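Local coordinates for protein HP0958 (Helicobacter pylori, PDB 3NA7) that probably acts in flagellar biogenesis as an export-related chaperone and post-transcriptional regulator, combining a long kinked antiparallel coiled-coil hairpin with a C4 zinc-ribbon domain, at residues K197-G202 and L208-Y213; L16-D21 and A188-I193; K164-L169 and F180-R185. All blocks are in the same frame, centred on the assembly; numbering follows the deposited sequence.

Contact 1 of 3, residues K197-G202 and L208-Y213. With ZN (zinc ion), chain B.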
loop_
_atom_site.group_PDB
_atom_site.type_symbol
_atom_site.label_atom_id
_atom_site.label_comp_id
_atom_site.label_asym_id
_atom_site.label_seq_id
_atom_site.Cartn_x
_atom_site.Cartn_y
_atom_site.Cartn_z
ATOM N N LYS A 197 -2.120 9.554 -35.912
ATOM C CA LYS A 197 -1.441 10.827 -35.630
ATOM C C LYS A 197 -0.081 10.789 -36.305
ATOM O O LYS A 197 0.567 9.737 -36.333
ATOM C CB LYS A 197 -1.289 11.058 -34.126
ATOM C CG LYS A 197 -2.616 11.192 -33.372
ATOM C CD LYS A 197 -2.449 10.765 -31.919
ATOM C CE LYS A 197 -3.759 10.278 -31.325
ATOM N NZ LYS A 197 -3.545 9.206 -30.308
ATOM N N LYS A 198 0.351 11.928 -36.842
ATOM C CA LYS A 198 1.485 11.967 -37.772
ATOM C C LYS A 198 1.194 11.002 -38.933
ATOM O O LYS A 198 0.262 11.209 -39.720
ATOM C CB LYS A 198 2.809 11.596 -37.078
ATOM C CG LYS A 198 3.296 12.577 -36.014
ATOM C CD LYS A 198 4.699 12.188 -35.527
ATOM C CE LYS A 198 5.395 13.328 -34.776
ATOM N NZ LYS A 198 4.977 13.398 -33.350
ATOM N N GLN A 199 1.979 9.937 -39.011
ATOM C CA GLN A 199 1.759 8.870 -39.977
ATOM C C GLN A 199 1.963 7.533 -39.263
ATOM O O GLN A 199 2.294 6.520 -39.883
ATOM C CB GLN A 199 2.735 9.024 -41.146
ATOM C CG GLN A 199 2.381 8.241 -42.402
ATOM C CD GLN A 199 3.347 8.501 -43.554
ATOM O OE1 GLN A 199 3.788 9.636 -43.775
ATOM N NE2 GLN A 199 3.660 7.450 -44.308
ATOM N N ALA A 200 1.756 7.534 -37.949
ATOM C CA ALA A 200 1.992 6.338 -37.143
ATOM C C ALA A 200 0.712 5.857 -36.449
ATOM O O ALA A 200 -0.228 6.636 -36.254
ATOM C CB ALA A 200 3.094 6.606 -36.121
ATOM N N CYS A 201 0.682 4.582 -36.068
ATOM C CA CYS A 201 -0.473 4.038 -35.357
ATOM C C CYS A 201 -0.641 4.839 -34.068
ATOM O O CYS A 201 0.319 4.995 -33.337
ATOM C CB CYS A 201 -0.249 2.553 -35.046
ATOM S SG CYS A 201 -1.476 1.722 -33.937
ATOM N N GLY A 202 -1.841 5.355 -33.803
ATOM C CA GLY A 202 -2.120 6.044 -32.541
ATOM C C GLY A 202 -2.043 5.164 -31.293
ATOM O O GLY A 202 -2.235 5.648 -30.168
ATOM N N LEU A 208 3.230 4.205 -40.254
ATOM C CA LEU A 208 2.490 3.385 -41.221
ATOM C C LEU A 208 3.042 3.657 -42.605
ATOM O O LEU A 208 3.346 4.805 -42.913
ATOM C CB LEU A 208 1.001 3.731 -41.170
ATOM C CG LEU A 208 0.330 3.480 -39.806
ATOM C CD1 LEU A 208 -0.868 4.407 -39.547
ATOM C CD2 LEU A 208 -0.070 2.020 -39.690
ATOM N N ASN A 209 3.188 2.619 -43.432
ATOM C CA ASN A 209 3.707 2.811 -44.788
ATOM C C ASN A 209 2.691 3.516 -45.690
ATOM O O ASN A 209 1.525 3.697 -45.323
ATOM C CB ASN A 209 4.264 1.514 -45.405
ATOM C CG ASN A 209 3.172 0.500 -45.792
ATOM O OD1 ASN A 209 1.973 0.803 -45.798
ATOM N ND2 ASN A 209 3.599 -0.712 -46.128
ATOM N N ASP A 210 3.143 3.935 -46.859
ATOM C CA ASP A 210 2.314 4.769 -47.710
ATOM C C ASP A 210 1.016 4.067 -48.072
ATOM O O ASP A 210 -0.056 4.664 -47.993
ATOM C CB ASP A 210 3.094 5.211 -48.955
ATOM C CG ASP A 210 4.129 6.285 -48.643
ATOM O OD1 ASP A 210 3.993 6.982 -47.602
ATOM O OD2 ASP A 210 5.069 6.438 -49.447
ATOM N N LYS A 211 1.128 2.793 -48.436
ATOM C CA LYS A 211 -0.022 1.986 -48.850
ATOM C C LYS A 211 -1.144 1.979 -47.807
ATOM O O LYS A 211 -2.314 2.142 -48.144
ATOM C CB LYS A 211 0.431 0.556 -49.144
ATOM C CG LYS A 211 -0.427 -0.192 -50.145
ATOM C CD LYS A 211 -0.084 -1.674 -50.129
ATOM C CE LYS A 211 -0.444 -2.345 -51.448
ATOM N NZ LYS A 211 -1.916 -2.357 -51.696
ATOM N N ILE A 212 -0.779 1.811 -46.539
ATOM C CA ILE A 212 -1.764 1.676 -45.466
ATOM C C ILE A 212 -2.359 3.027 -45.066
ATOM O O ILE A 212 -3.582 3.150 -44.876
ATOM C CB ILE A 212 -1.185 0.880 -44.259
ATOM C CG1 ILE A 212 -1.243 -0.625 -44.563
ATOM C CG2 ILE A 212 -1.946 1.185 -42.961
ATOM C CD1 ILE A 212 0.043 -1.389 -44.235
ATOM N N TYR A 213 -1.508 4.045 -44.960
ATOM C CA TYR A 213 -1.993 5.376 -44.602
ATOM C C TYR A 213 -3.016 5.866 -45.628
ATOM O O TYR A 213 -4.008 6.504 -45.276
ATOM C CB TYR A 213 -0.829 6.369 -44.441
ATOM C CG TYR A 213 -1.262 7.798 -44.169
ATOM C CD1 TYR A 213 -1.514 8.684 -45.224
ATOM C CD2 TYR A 213 -1.425 8.267 -42.867
ATOM C CE1 TYR A 213 -1.917 9.996 -44.987
ATOM C CE2 TYR A 213 -1.820 9.579 -42.619
ATOM C CZ TYR A 213 -2.066 10.437 -43.683
ATOM O OH TYR A 213 -2.458 11.736 -43.454
HETATM ZN ZN ZN B . -0.355 -0.077 -34.033
#
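Q199 grips the chain just ahead of a helix with its amide. NE2 donates to L208 O at 3.0 Å, coming in nearly along the C=O axis, while the acceptor lies 22° out of the plane of the Q199 amide; NE2 adds a weak bond to D210 OD1. With CG anti to the backbone N (chi1 -163°) and the rest of the chain extended, the side chain reaches across to both acceptors, a span and a donor that glutamine supplies. Its CG also lies 3.8 Å from Y213 CD2, where the ring packs against the aliphatic part of Q199. The backbones pair as well: L208 N donates to Q199 O, modelled at a doubtfully short 2.5 Å. From the same residue the nonpolar L208 side chain sets CD1 3.8 Å from A200 C and meets I196 and P226, a fitting place for leucine. Next along, C201 SG binds the zinc ion at 2.1 Å, a thiolate ligand joined by C204, C225 and C228 in a zinc ribbon. N209 serves as N-cap, its OD1 accepting from I212 N at 3.0 Å. The contact ties the loop after strand 193-195 to the start of helix 210-218.

Contact 2 of 3, residues L16-D21 and A188-I193; sequences LDKEID and AKNTSI
D17 OD1 is held by a salt bridge to K166 NZ and a long, weak ion pair with R185, while D17 OD2 bonds to the hydroxyl of Y181; the CB of this buried aspartate rests 3.9 Å from N190 OD1. Within segment 188-193 it is N190 that touches residues 16-21. Its CB lies 3.7 Å from K18 CG, and the two side chains run alongside each other, pointing opposite ways. Lysine suits this partly exposed edge: with CG beside the backbone N (chi1 -67°) and an extended chain, CG packs on the asparagine side chain and CE comes to 3.5 Å from N190 O. On the next turn of the helix D21 CB sits 3.5 Å from N190 ND2, with carboxylate and amide planes 70° apart and no hydrogen bond formed. Segment 188-193 connects helix 175-188 to strand 193-195, leaving the helix through a type II' beta turn in which K189 has positive phi (51°). A188 O closes that turn, accepting from T191 N at 3.1 Å and, on a lone pair, from T191 OG1 at 2.9 Å. T191 OG1 also bonds to R230, and the S192 backbone pairs with I231.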
loop_
_atom_site.group_PDB
_atom_site.type_symbol
_atom_site.label_atom_id
_atom_site.label_comp_id
_atom_site.label_asym_id
_atom_site.label_seq_id
_atom_site.Cartn_x
_atom_site.Cartn_y
_atom_site.Cartn_z
ATOM N N LEU A 16 -18.503 4.407 -24.656
ATOM C CA LEU A 16 -19.270 3.983 -23.478
ATOM C C LEU A 16 -18.455 3.023 -22.605
ATOM O O LEU A 16 -18.562 3.055 -21.386
ATOM C CB LEU A 16 -20.594 3.335 -23.875
ATOM C CG LEU A 16 -21.638 4.187 -24.606
ATOM C CD1 LEU A 16 -22.837 3.330 -24.917
ATOM C CD2 LEU A 16 -22.074 5.389 -23.799
ATOM N N ASP A 17 -17.634 2.178 -23.221
ATOM C CA ASP A 17 -16.706 1.350 -22.454
ATOM C C ASP A 17 -15.715 2.207 -21.655
ATOM O O ASP A 17 -15.468 1.926 -20.488
ATOM C CB ASP A 17 -15.967 0.357 -23.346
ATOM C CG ASP A 17 -16.798 -0.888 -23.659
ATOM O OD1 ASP A 17 -17.604 -1.334 -22.809
ATOM O OD2 ASP A 17 -16.644 -1.432 -24.773
ATOM N N LYS A 18 -15.160 3.243 -22.293
ATOM C CA LYS A 18 -14.224 4.175 -21.646
ATOM C C LYS A 18 -14.892 4.928 -20.518
ATOM O O LYS A 18 -14.257 5.170 -19.490
ATOM C CB LYS A 18 -13.645 5.189 -22.639
ATOM C CG LYS A 18 -12.733 4.614 -23.692
ATOM C CD LYS A 18 -12.262 5.729 -24.620
ATOM C CE LYS A 18 -11.509 5.184 -25.826
ATOM N NZ LYS A 18 -10.841 6.262 -26.611
ATOM N N GLU A 19 -16.160 5.300 -20.707
ATOM C CA GLU A 19 -16.938 5.949 -19.645
ATOM C C GLU A 19 -17.041 5.070 -18.421
ATOM O O GLU A 19 -16.727 5.501 -17.318
ATOM C CB GLU A 19 -18.347 6.315 -20.113
ATOM C CG GLU A 19 -18.416 7.577 -20.960
ATOM C CD GLU A 19 -19.802 8.237 -20.925
ATOM O OE1 GLU A 19 -20.138 8.940 -19.926
ATOM O OE2 GLU A 19 -20.546 8.062 -21.910
ATOM N N ILE A 20 -17.499 3.836 -18.613
ATOM C CA ILE A 20 -17.577 2.872 -17.525
ATOM C C ILE A 20 -16.236 2.729 -16.808
ATOM O O ILE A 20 -16.184 2.791 -15.587
ATOM C CB ILE A 20 -18.099 1.504 -17.990
ATOM C CG1 ILE A 20 -19.550 1.652 -18.451
ATOM C CG2 ILE A 20 -17.942 0.460 -16.854
ATOM C CD1 ILE A 20 -20.175 0.457 -19.099
ATOM N N ASP A 21 -15.153 2.610 -17.564
ATOM C CA ASP A 21 -13.840 2.423 -16.959
ATOM C C ASP A 21 -13.248 3.631 -16.255
ATOM O O ASP A 21 -12.560 3.464 -15.259
ATOM C CB ASP A 21 -12.836 1.929 -17.990
ATOM C CG ASP A 21 -12.716 0.419 -17.993
ATOM O OD1 ASP A 21 -12.055 -0.127 -17.064
ATOM O OD2 ASP A 21 -13.275 -0.209 -18.926
ATOM N N ALA A 188 -6.224 -5.143 -25.663
ATOM C CA ALA A 188 -5.909 -3.724 -25.878
ATOM C C ALA A 188 -6.732 -2.758 -25.020
ATOM O O ALA A 188 -6.415 -1.572 -24.929
ATOM C CB ALA A 188 -6.052 -3.379 -27.362
ATOM N N LYS A 189 -7.778 -3.281 -24.391
ATOM C CA LYS A 189 -8.706 -2.498 -23.548
ATOM C C LYS A 189 -9.259 -1.240 -24.250
ATOM O O LYS A 189 -9.929 -1.339 -25.291
ATOM C CB LYS A 189 -8.108 -2.153 -22.161
ATOM C CG LYS A 189 -6.955 -3.037 -21.672
ATOM C CD LYS A 189 -7.401 -4.381 -21.117
ATOM C CE LYS A 189 -6.205 -5.101 -20.481
ATOM N NZ LYS A 189 -6.407 -6.583 -20.453
ATOM N N ASN A 190 -8.981 -0.065 -23.693
ATOM C CA ASN A 190 -9.544 1.159 -24.238
ATOM C C ASN A 190 -8.581 1.890 -25.155
ATOM O O ASN A 190 -8.758 3.074 -25.432
ATOM C CB ASN A 190 -10.069 2.070 -23.130
ATOM C CG ASN A 190 -11.187 1.426 -22.331
ATOM O OD1 ASN A 190 -12.100 0.787 -22.882
ATOM N ND2 ASN A 190 -11.119 1.589 -21.016
ATOM N N THR A 191 -7.558 1.174 -25.615
ATOM C CA THR A 191 -6.751 1.616 -26.746
ATOM C C THR A 191 -7.077 0.748 -27.958
ATOM O O THR A 191 -6.248 0.585 -28.850
ATOM C CB THR A 191 -5.225 1.556 -26.454
ATOM O OG1 THR A 191 -4.757 0.209 -26.583
ATOM C CG2 THR A 191 -4.908 2.092 -25.045
ATOM N N SER A 192 -8.276 0.163 -27.954
ATOM C CA SER A 192 -8.731 -0.756 -29.023
ATOM C C SER A 192 -8.959 -0.051 -30.347
ATOM O O SER A 192 -8.613 -0.589 -31.399
ATOM C CB SER A 192 -10.010 -1.488 -28.604
ATOM O OG SER A 192 -9.721 -2.490 -27.635
ATOM N N ILE A 193 -9.539 1.148 -30.287
ATOM C CA ILE A 193 -9.747 1.966 -31.480
ATOM C C ILE A 193 -8.953 3.253 -31.375
ATOM O O ILE A 193 -9.155 4.036 -30.454
ATOM C CB ILE A 193 -11.230 2.325 -31.671
ATOM C CG1 ILE A 193 -12.086 1.064 -31.689
ATOM C CG2 ILE A 193 -11.439 3.165 -32.948
ATOM C CD1 ILE A 193 -13.569 1.370 -31.546
#

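Contact 3 of 3, residues K164-L169 and F180-R185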
loop_
_atom_site.group_PDB
_atom_site.type_symbol
_atom_site.label_atom_id
_atom_site.label_comp_id
_atom_site.label_asym_id
_atom_site.label_seq_id
_atom_site.Cartn_x
_atom_site.Cartn_y
_atom_site.Cartn_z
ATOM N N LYS A 164 -26.349 -0.336 -19.785
ATOM C CA LYS A 164 -27.662 -0.457 -20.430
ATOM C C LYS A 164 -27.676 0.193 -21.831
ATOM O O LYS A 164 -28.233 -0.380 -22.768
ATOM C CB LYS A 164 -28.745 0.121 -19.509
ATOM C CG LYS A 164 -30.115 0.329 -20.124
ATOM C CD LYS A 164 -31.004 -0.909 -20.039
ATOM C CE LYS A 164 -32.391 -0.603 -20.589
ATOM N NZ LYS A 164 -32.864 -1.725 -21.446
ATOM N N LYS A 165 -27.038 1.359 -21.968
ATOM C CA LYS A 165 -26.880 2.046 -23.266
ATOM C C LYS A 165 -26.028 1.229 -24.218
ATOM O O LYS A 165 -26.314 1.168 -25.411
ATOM C CB LYS A 165 -26.220 3.433 -23.108
ATOM C CG LYS A 165 -27.174 4.600 -22.777
ATOM C CD LYS A 165 -26.407 5.926 -22.503
ATOM C CE LYS A 165 -25.922 6.634 -23.788
ATOM N NZ LYS A 165 -25.100 7.863 -23.498
ATOM N N LYS A 166 -24.964 0.628 -23.684
ATOM C CA LYS A 166 -24.097 -0.240 -24.460
ATOM C C LYS A 166 -24.892 -1.431 -25.023
ATOM O O LYS A 166 -24.749 -1.760 -26.208
ATOM C CB LYS A 166 -22.897 -0.722 -23.633
ATOM C CG LYS A 166 -21.867 -1.512 -24.452
ATOM C CD LYS A 166 -20.861 -2.278 -23.578
ATOM C CE LYS A 166 -20.043 -3.203 -24.460
ATOM N NZ LYS A 166 -18.779 -3.634 -23.846
ATOM N N GLU A 167 -25.735 -2.041 -24.186
ATOM C CA GLU A 167 -26.569 -3.161 -24.607
ATOM C C GLU A 167 -27.370 -2.747 -25.841
ATOM O O GLU A 167 -27.321 -3.425 -26.871
ATOM C CB GLU A 167 -27.520 -3.608 -23.491
ATOM C CG GLU A 167 -26.840 -4.227 -22.270
ATOM C CD GLU A 167 -27.819 -4.637 -21.176
ATOM O OE1 GLU A 167 -28.690 -3.828 -20.792
ATOM O OE2 GLU A 167 -27.722 -5.776 -20.695
ATOM N N ASP A 168 -28.075 -1.618 -25.724
ATOM C CA ASP A 168 -28.891 -1.066 -26.805
ATOM C C ASP A 168 -28.084 -0.862 -28.072
ATOM O O ASP A 168 -28.510 -1.307 -29.139
ATOM C CB ASP A 168 -29.559 0.245 -26.381
ATOM C CG ASP A 168 -30.609 0.051 -25.296
ATOM O OD1 ASP A 168 -31.125 -1.080 -25.147
ATOM O OD2 ASP A 168 -30.929 1.039 -24.586
ATOM N N LEU A 169 -26.911 -0.239 -27.959
ATOM C CA LEU A 169 -26.016 -0.081 -29.122
ATOM C C LEU A 169 -25.490 -1.413 -29.715
ATOM O O LEU A 169 -25.424 -1.572 -30.935
ATOM C CB LEU A 169 -24.850 0.861 -28.813
ATOM C CG LEU A 169 -24.970 2.407 -28.798
ATOM C CD1 LEU A 169 -26.107 2.991 -27.913
ATOM C CD2 LEU A 169 -23.620 3.029 -28.401
ATOM N N PHE A 180 -15.177 -8.604 -33.468
ATOM C CA PHE A 180 -13.881 -8.193 -33.934
ATOM C C PHE A 180 -13.367 -7.148 -32.945
ATOM O O PHE A 180 -12.210 -7.171 -32.554
ATOM C CB PHE A 180 -14.027 -7.598 -35.342
ATOM C CG PHE A 180 -12.741 -7.495 -36.084
ATOM C CD1 PHE A 180 -12.198 -8.612 -36.721
ATOM C CD2 PHE A 180 -12.054 -6.286 -36.133
ATOM C CE1 PHE A 180 -10.976 -8.523 -37.415
ATOM C CE2 PHE A 180 -10.833 -6.181 -36.825
ATOM C CZ PHE A 180 -10.293 -7.304 -37.464
ATOM N N TYR A 181 -14.258 -6.238 -32.551
ATOM C CA TYR A 181 -14.017 -5.282 -31.492
ATOM C C TYR A 181 -13.651 -5.986 -30.172
ATOM O O TYR A 181 -12.559 -5.755 -29.632
ATOM C CB TYR A 181 -15.241 -4.368 -31.303
ATOM C CG TYR A 181 -15.139 -3.444 -30.104
ATOM C CD1 TYR A 181 -14.149 -2.450 -30.049
ATOM C CD2 TYR A 181 -16.026 -3.553 -29.037
ATOM C CE1 TYR A 181 -14.039 -1.595 -28.950
ATOM C CE2 TYR A 181 -15.925 -2.715 -27.926
ATOM C CZ TYR A 181 -14.931 -1.735 -27.894
ATOM O OH TYR A 181 -14.821 -0.893 -26.818
ATOM N N GLU A 182 -14.527 -6.856 -29.677
ATOM C CA GLU A 182 -14.246 -7.572 -28.407
ATOM C C GLU A 182 -12.960 -8.399 -28.410
ATOM O O GLU A 182 -12.225 -8.380 -27.445
ATOM C CB GLU A 182 -15.440 -8.391 -27.932
ATOM C CG GLU A 182 -16.640 -7.515 -27.516
ATOM C CD GLU A 182 -16.401 -6.730 -26.212
ATOM O OE1 GLU A 182 -15.846 -7.292 -25.245
ATOM O OE2 GLU A 182 -16.784 -5.550 -26.146
ATOM N N ARG A 183 -12.647 -9.074 -29.506
ATOM C CA ARG A 183 -11.386 -9.833 -29.560
ATOM C C ARG A 183 -10.164 -8.926 -29.305
ATOM O O ARG A 183 -9.253 -9.286 -28.560
ATOM C CB ARG A 183 -11.265 -10.566 -30.897
ATOM C CG ARG A 183 -9.945 -11.335 -31.104
ATOM C CD ARG A 183 -10.030 -12.240 -32.355
ATOM N NE ARG A 183 -10.279 -11.460 -33.571
ATOM C CZ ARG A 183 -10.467 -11.963 -34.792
ATOM N NH1 ARG A 183 -10.445 -13.278 -35.018
ATOM N NH2 ARG A 183 -10.676 -11.135 -35.802
ATOM N N ILE A 184 -10.166 -7.736 -29.903
ATOM C CA ILE A 184 -9.071 -6.790 -29.690
ATOM C C ILE A 184 -9.103 -6.176 -28.289
ATOM O O ILE A 184 -8.062 -5.990 -27.649
ATOM C CB ILE A 184 -8.964 -5.747 -30.850
ATOM C CG1 ILE A 184 -8.312 -6.429 -32.067
ATOM C CG2 ILE A 184 -8.170 -4.503 -30.394
ATOM C CD1 ILE A 184 -8.855 -6.043 -33.457
ATOM N N ARG A 185 -10.302 -5.895 -27.797
ATOM C CA ARG A 185 -10.463 -5.289 -26.478
ATOM C C ARG A 185 -9.938 -6.171 -25.319
ATOM O O ARG A 185 -9.432 -5.657 -24.298
ATOM C CB ARG A 185 -11.924 -4.896 -26.266
ATOM C CG ARG A 185 -12.180 -4.224 -24.947
ATOM C CD ARG A 185 -13.535 -3.570 -24.897
ATOM N NE ARG A 185 -13.953 -3.393 -23.506
ATOM C CZ ARG A 185 -15.002 -3.983 -22.930
ATOM N NH1 ARG A 185 -15.797 -4.798 -23.613
ATOM N NH2 ARG A 185 -15.267 -3.723 -21.657
#
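A salt-bridge network links helix 91-171, near its end, to helix 175-188, the next helix in the chain. The backbones stand well apart, 12.9 Å between the CA atoms of K166 and E182, so long charged side chains bridge the distance. K166 enters from one side, its CG anti to the backbone N (chi1 -173°) and the chain stretched out beyond, and E182 and R185 come from the opposite direction. Within their own helix, R185 NH1 bonds to E182 OE2 at 2.8 Å. OE2 lies close to the R185 guanidinium plane and accepts with its syn lone pair, a pairing that three residues' spacing along a helix allows once the glutamate chain bends at chi2 (-70°). K166 NZ meets the same oxygen, E182 OE2, at 3.6 Å in a longer salt bridge, bringing NZ to 3.2 Å from R185 NH1. Lysine is apt because one terminal nitrogen can face several carboxylates: D17 of helix 4-22 is its stronger partner. Both cations pair with E182, and K166 also with D17, which R185 reaches only weakly; this negative charge would be expected to offset their closeness and favour the charged form of the buried lysine.

In the fold
Contacts 2 and 3 form one continuous region, their centres 10 Å apart, in which helices 4-22, 91-171 and 175-188 come together. D17 joins them, with OD1 2.8 Å from K166 NZ and OD2 2.8 Å from Y181 OH; L16 CD1 adds nonpolar packing 3.6 Å from L169 CD2. Contact 1 stands apart at the zinc ion, its centre 22 Å from that of contact 2 and 26 Å from that of contact 3, with nearest atoms about 10 Å from the latter. Strand 193-195 makes the connection: segment 188-193 runs into it, and the zinc-binding loop of contact 1 follows, so the chain passes from the three packed helices to the zinc ribbon.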